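Local coordinates for tight junction protein ZO-3 (Homo sapiens, PDB 3KFV) that links claudins, occludin and other transmembrane proteins of the tight junction to the actin cytoskeleton as a MAGUK-family scaffold, at residues E135-V148 and I287-E299. Residues are numbered along the deposited sequence; the frame is centred on the assembly and turned at random.
Sequences ERVVLREASFKRPV and IREQQTRPIWTAE
Val138 and Arg140 pair with Thr297 and Ile295 in an antiparallel strand pair at the edge of the SH3 sheet, between the SH3 and guanylate kinase-like domains. This is the strand pair that flanks the kinase-like domain in the SH3-GK unit of MAGUK proteins. Strand 134-141 also bonds to strand 5-9, so the C-terminal strand 294-298 joins the SH3 sheet as an edge strand.

The backbone bonds of the strand pair include Val138 N to Thr297 O (2.8 Å) and Arg140 N to Ile295 O (3.0 Å). Glu299 N continues the pairing to Arg136 O.

One face of the pair carries Leu139 and Trp296. Leu139 CD2 sits over the indole six-membered ring in a CH-pi contact, 3.6 Å from its centroid. Val137 CG2 meets Trp296 CE3, and Tyr6 of the SH3 strand also meets the indole. On the opposite face, Ile295 reaches past the end of strand 134-141: its CD1 packs on Ala142 CB, and its CG2 lies over the centre of one face of the Arg146 guanidinium.

One salt bridge closes the outer end. Arg136 NE meets Glu299 OE2 at 2.8 Å, from above the carboxylate plane.

Polar side chains tie the loop after strand 134-141 to the end of helix 278-290. Arg146 NH1 makes a weak bond to Gln290 O, while its NH2 bonds to Tyr219 O. The Gln291 chain bends at chi2 (66°), bringing its amide alongside the 144-146 backbone. There NE2 donates to Phe144 O at 3.1 Å, and OE1 accepts from Arg146 N on an in-plane lone pair, with a nearly straight N-H...O angle of 174°.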
loop_
_atom_site.group_PDB
_atom_site.type_symbol
_atom_site.label_atom_id
_atom_site.label_comp_id
_atom_site.label_asym_id
_atom_site.label_seq_id
_atom_site.Cartn_x
_atom_site.Cartn_y
_atom_site.Cartn_z
ATOM N N GLU A 135 1.724 9.587 16.442
ATOM C CA GLU A 135 0.671 10.352 15.792
ATOM C C GLU A 135 -0.658 9.679 16.068
ATOM O O GLU A 135 -0.898 8.565 15.612
ATOM C CB GLU A 135 0.919 10.401 14.285
ATOM C CG GLU A 135 -0.009 11.308 13.517
ATOM C CD GLU A 135 -0.043 10.991 12.031
ATOM O OE1 GLU A 135 -0.662 11.766 11.263
ATOM O OE2 GLU A 135 0.541 9.959 11.626
ATOM N N ARG A 136 -1.521 10.337 16.828
ATOM C CA ARG A 136 -2.856 9.797 17.050
ATOM C C ARG A 136 -3.628 9.794 15.737
ATOM O O ARG A 136 -3.691 10.812 15.044
ATOM C CB ARG A 136 -3.599 10.598 18.124
ATOM C CG ARG A 136 -3.050 10.395 19.534
ATOM C CD ARG A 136 -3.973 10.984 20.598
ATOM N NE ARG A 136 -5.338 10.471 20.493
ATOM C CZ ARG A 136 -6.249 10.543 21.459
ATOM N NH1 ARG A 136 -5.948 11.105 22.624
ATOM N NH2 ARG A 136 -7.462 10.042 21.264
ATOM N N VAL A 137 -4.196 8.642 15.387
ATOM C CA VAL A 137 -4.946 8.500 14.138
ATOM C C VAL A 137 -6.353 7.957 14.382
ATOM O O VAL A 137 -6.609 7.285 15.380
ATOM C CB VAL A 137 -4.223 7.560 13.122
ATOM C CG1 VAL A 137 -2.955 8.195 12.587
ATOM C CG2 VAL A 137 -3.928 6.213 13.748
ATOM N N VAL A 138 -7.262 8.247 13.458
ATOM C CA VAL A 138 -8.612 7.692 13.493
ATOM C C VAL A 138 -8.953 7.124 12.118
ATOM O O VAL A 138 -8.270 7.422 11.139
ATOM C CB VAL A 138 -9.679 8.751 13.896
ATOM C CG1 VAL A 138 -9.598 9.068 15.385
ATOM C CG2 VAL A 138 -9.540 10.017 13.049
ATOM N N LEU A 139 -10.002 6.304 12.049
ATOM C CA LEU A 139 -10.458 5.738 10.779
ATOM C C LEU A 139 -11.566 6.566 10.126
ATOM O O LEU A 139 -12.573 6.885 10.755
ATOM C CB LEU A 139 -10.953 4.305 10.972
ATOM C CG LEU A 139 -9.907 3.208 11.164
ATOM C CD1 LEU A 139 -10.589 1.892 11.506
ATOM C CD2 LEU A 139 -9.026 3.060 9.930
ATOM N N ARG A 140 -11.375 6.902 8.854
ATOM C CA ARG A 140 -12.402 7.582 8.073
ATOM C C ARG A 140 -12.388 7.067 6.641
ATOM O O ARG A 140 -11.384 6.555 6.164
ATOM C CB ARG A 140 -12.178 9.095 8.060
ATOM C CG ARG A 140 -12.272 9.776 9.415
ATOM C CD ARG A 140 -13.694 9.873 9.929
ATOM N NE ARG A 140 -13.800 10.820 11.038
ATOM C CZ ARG A 140 -13.719 10.493 12.327
ATOM N NH1 ARG A 140 -13.529 9.229 12.690
ATOM N NH2 ARG A 140 -13.832 11.436 13.258
ATOM N N GLU A 141 -13.514 7.208 5.961
ATOM C CA GLU A 141 -13.589 6.919 4.542
ATOM C C GLU A 141 -12.803 8.014 3.837
ATOM O O GLU A 141 -12.873 9.175 4.229
ATOM C CB GLU A 141 -15.049 6.944 4.106
ATOM C CG GLU A 141 -15.348 6.228 2.812
ATOM C CD GLU A 141 -16.839 6.206 2.516
ATOM O OE1 GLU A 141 -17.638 6.371 3.473
ATOM O OE2 GLU A 141 -17.211 6.024 1.334
ATOM N N ALA A 142 -12.042 7.652 2.813
ATOM C CA ALA A 142 -11.229 8.632 2.112
ATOM C C ALA A 142 -12.107 9.728 1.533
ATOM O O ALA A 142 -13.169 9.458 0.966
ATOM C CB ALA A 142 -10.416 7.974 1.018
ATOM N N SER A 143 -11.668 10.971 1.690
ATOM C CA SER A 143 -12.384 12.103 1.119
ATOM C C SER A 143 -11.742 12.437 -0.210
ATOM O O SER A 143 -11.741 13.582 -0.647
ATOM C CB SER A 143 -12.314 13.306 2.048
ATOM O OG SER A 143 -10.963 13.669 2.286
ATOM N N PHE A 144 -11.166 11.419 -0.832
ATOM C CA PHE A 144 -10.562 11.552 -2.151
ATOM C C PHE A 144 -10.533 10.175 -2.806
ATOM O O PHE A 144 -10.659 9.150 -2.126
ATOM C CB PHE A 144 -9.153 12.152 -2.051
ATOM C CG PHE A 144 -8.182 11.305 -1.282
ATOM C CD1 PHE A 144 -7.312 10.453 -1.940
ATOM C CD2 PHE A 144 -8.136 11.358 0.099
ATOM C CE1 PHE A 144 -6.415 9.672 -1.236
ATOM C CE2 PHE A 144 -7.238 10.570 0.811
ATOM C CZ PHE A 144 -6.381 9.728 0.141
ATOM N N LYS A 145 -10.398 10.146 -4.126
ATOM C CA LYS A 145 -10.293 8.869 -4.815
ATOM C C LYS A 145 -8.878 8.306 -4.671
ATOM O O LYS A 145 -7.896 8.932 -5.079
ATOM C CB LYS A 145 -10.742 8.991 -6.275
ATOM C CG LYS A 145 -12.266 8.885 -6.426
ATOM C CD LYS A 145 -12.737 9.202 -7.829
ATOM C CE LYS A 145 -14.215 8.867 -8.002
ATOM N NZ LYS A 145 -14.717 9.151 -9.395
ATOM N N ARG A 146 -8.788 7.128 -4.063
ATOM C CA ARG A 146 -7.509 6.535 -3.698
ATOM C C ARG A 146 -6.735 6.057 -4.921
ATOM O O ARG A 146 -7.314 5.483 -5.841
ATOM C CB ARG A 146 -7.738 5.363 -2.737
ATOM C CG ARG A 146 -8.518 5.722 -1.479
ATOM C CD ARG A 146 -8.933 4.476 -0.694
ATOM N NE ARG A 146 -7.792 3.633 -0.347
ATOM C CZ ARG A 146 -7.885 2.432 0.219
ATOM N NH1 ARG A 146 -9.065 1.917 0.512
ATOM N NH2 ARG A 146 -6.791 1.739 0.491
ATOM N N PRO A 147 -5.413 6.293 -4.937
ATOM C CA PRO A 147 -4.619 5.769 -6.055
ATOM C C PRO A 147 -4.761 4.256 -6.122
ATOM O O PRO A 147 -4.993 3.618 -5.098
ATOM C CB PRO A 147 -3.186 6.163 -5.684
ATOM C CG PRO A 147 -3.341 7.333 -4.770
ATOM C CD PRO A 147 -4.596 7.072 -3.990
ATOM N N VAL A 148 -4.639 3.685 -7.312
ATOM C CA VAL A 148 -4.783 2.245 -7.461
ATOM C C VAL A 148 -3.518 1.664 -8.065
ATOM O O VAL A 148 -3.108 2.047 -9.160
ATOM C CB VAL A 148 -6.008 1.872 -8.346
ATOM C CG1 VAL A 148 -6.108 0.361 -8.509
ATOM C CG2 VAL A 148 -7.297 2.430 -7.757
ATOM N N ILE A 287 -12.142 -2.257 -6.824
ATOM C CA ILE A 287 -11.760 -0.857 -6.713
ATOM C C ILE A 287 -12.891 -0.020 -6.104
ATOM O O ILE A 287 -12.672 0.766 -5.186
ATOM C CB ILE A 287 -11.374 -0.270 -8.075
ATOM C CG1 ILE A 287 -10.159 -0.999 -8.644
ATOM C CG2 ILE A 287 -11.097 1.219 -7.955
ATOM C CD1 ILE A 287 -9.774 -0.540 -10.047
ATOM N N ARG A 288 -14.106 -0.198 -6.613
ATOM C CA ARG A 288 -15.255 0.553 -6.113
ATOM C C ARG A 288 -15.610 0.189 -4.675
ATOM O O ARG A 288 -16.186 0.997 -3.950
ATOM C CB ARG A 288 -16.477 0.342 -7.005
ATOM C CG ARG A 288 -16.359 0.961 -8.369
ATOM C CD ARG A 288 -17.666 0.826 -9.124
ATOM N NE ARG A 288 -17.499 1.115 -10.543
ATOM C CZ ARG A 288 -17.459 0.187 -11.494
ATOM N NH1 ARG A 288 -17.586 -1.100 -11.186
ATOM N NH2 ARG A 288 -17.300 0.555 -12.758
ATOM N N GLU A 289 -15.282 -1.029 -4.269
ATOM C CA GLU A 289 -15.580 -1.471 -2.916
ATOM C C GLU A 289 -14.597 -0.874 -1.931
ATOM O O GLU A 289 -14.976 -0.141 -1.020
ATOM C CB GLU A 289 -15.507 -2.987 -2.828
ATOM C CG GLU A 289 -15.776 -3.535 -1.450
ATOM C CD GLU A 289 -15.361 -4.990 -1.337
ATOM O OE1 GLU A 289 -14.131 -5.260 -1.317
ATOM O OE2 GLU A 289 -16.262 -5.864 -1.280
ATOM N N GLN A 290 -13.324 -1.192 -2.127
ATOM C CA GLN A 290 -12.280 -0.755 -1.210
ATOM C C GLN A 290 -12.172 0.761 -1.150
ATOM O O GLN A 290 -11.574 1.302 -0.228
ATOM C CB GLN A 290 -10.939 -1.410 -1.558
ATOM C CG GLN A 290 -10.989 -2.924 -1.446
ATOM C CD GLN A 290 -9.621 -3.559 -1.328
ATOM O OE1 GLN A 290 -8.602 -2.868 -1.311
ATOM N NE2 GLN A 290 -9.588 -4.887 -1.244
ATOM N N GLN A 291 -12.780 1.443 -2.115
ATOM C CA GLN A 291 -12.825 2.904 -2.110
ATOM C C GLN A 291 -13.739 3.431 -1.009
ATOM O O GLN A 291 -13.629 4.587 -0.597
ATOM C CB GLN A 291 -13.293 3.437 -3.463
ATOM C CG GLN A 291 -13.695 4.901 -3.445
ATOM C CD GLN A 291 -12.527 5.803 -3.165
ATOM O OE1 GLN A 291 -11.421 5.544 -3.623
ATOM N NE2 GLN A 291 -12.760 6.870 -2.403
ATOM N N THR A 292 -14.646 2.581 -0.535
ATOM C CA THR A 292 -15.562 2.970 0.531
ATOM C C THR A 292 -15.035 2.563 1.915
ATOM O O THR A 292 -15.533 3.041 2.939
ATOM C CB THR A 292 -16.976 2.380 0.320
ATOM O OG1 THR A 292 -16.955 0.968 0.573
ATOM C CG2 THR A 292 -17.480 2.647 -1.106
ATOM N N ARG A 293 -14.033 1.684 1.937
ATOM C CA ARG A 293 -13.418 1.243 3.188
ATOM C C ARG A 293 -12.693 2.390 3.864
ATOM O O ARG A 293 -12.017 3.177 3.200
ATOM C CB ARG A 293 -12.411 0.120 2.941
ATOM C CG ARG A 293 -12.996 -1.209 2.495
ATOM C CD ARG A 293 -11.969 -2.300 2.717
ATOM N NE ARG A 293 -12.191 -3.498 1.909
ATOM C CZ ARG A 293 -13.237 -4.311 2.044
ATOM N NH1 ARG A 293 -14.186 -4.043 2.938
ATOM N NH2 ARG A 293 -13.343 -5.388 1.274
ATOM N N PRO A 294 -12.820 2.482 5.194
ATOM C CA PRO A 294 -12.183 3.529 6.001
ATOM C C PRO A 294 -10.668 3.341 6.115
ATOM O O PRO A 294 -10.189 2.243 6.398
ATOM C CB PRO A 294 -12.831 3.331 7.376
ATOM C CG PRO A 294 -13.188 1.880 7.388
ATOM C CD PRO A 294 -13.727 1.659 6.010
ATOM N N ILE A 295 -9.924 4.416 5.900
ATOM C CA ILE A 295 -8.478 4.382 6.024
ATOM C C ILE A 295 -8.011 5.213 7.223
ATOM O O ILE A 295 -8.771 6.023 7.765
ATOM C CB ILE A 295 -7.809 4.911 4.744
ATOM C CG1 ILE A 295 -8.236 6.356 4.474
ATOM C CG2 ILE A 295 -8.172 4.036 3.566
ATOM C CD1 ILE A 295 -7.640 6.944 3.213
ATOM N N TRP A 296 -6.759 5.011 7.630
ATOM C CA TRP A 296 -6.185 5.771 8.733
ATOM C C TRP A 296 -6.022 7.213 8.312
ATOM O O TRP A 296 -5.771 7.498 7.139
ATOM C CB TRP A 296 -4.826 5.200 9.145
ATOM C CG TRP A 296 -4.918 3.836 9.715
ATOM C CD1 TRP A 296 -4.405 2.688 9.191
ATOM C CD2 TRP A 296 -5.582 3.467 10.924
ATOM N NE1 TRP A 296 -4.709 1.621 10.001
ATOM C CE2 TRP A 296 -5.435 2.076 11.072
ATOM C CE3 TRP A 296 -6.287 4.177 11.896
ATOM C CZ2 TRP A 296 -5.962 1.385 12.156
ATOM C CZ3 TRP A 296 -6.811 3.489 12.964
ATOM C CH2 TRP A 296 -6.645 2.111 13.089
ATOM N N THR A 297 -6.150 8.120 9.275
ATOM C CA THR A 297 -6.029 9.551 9.020
ATOM C C THR A 297 -5.791 10.293 10.340
ATOM O O THR A 297 -6.272 9.872 11.391
ATOM C CB THR A 297 -7.290 10.092 8.284
ATOM O OG1 THR A 297 -7.289 11.525 8.275
ATOM C CG2 THR A 297 -8.554 9.602 8.953
ATOM N N ALA A 298 -5.044 11.388 10.286
ATOM C CA ALA A 298 -4.683 12.122 11.498
ATOM C C ALA A 298 -5.890 12.583 12.316
ATOM O O ALA A 298 -6.804 13.215 11.788
ATOM C CB ALA A 298 -3.789 13.313 11.156
ATOM N N GLU A 299 -5.876 12.264 13.607
ATOM C CA GLU A 299 -6.936 12.672 14.521
ATOM C C GLU A 299 -6.668 14.069 15.060
ATOM O O GLU A 299 -7.240 15.050 14.589
ATOM C CB GLU A 299 -7.049 11.681 15.682
ATOM C CG GLU A 299 -8.008 12.109 16.792
ATOM C CD GLU A 299 -8.023 11.134 17.967
ATOM O OE1 GLU A 299 -9.087 10.998 18.620
ATOM O OE2 GLU A 299 -6.972 10.500 18.236
#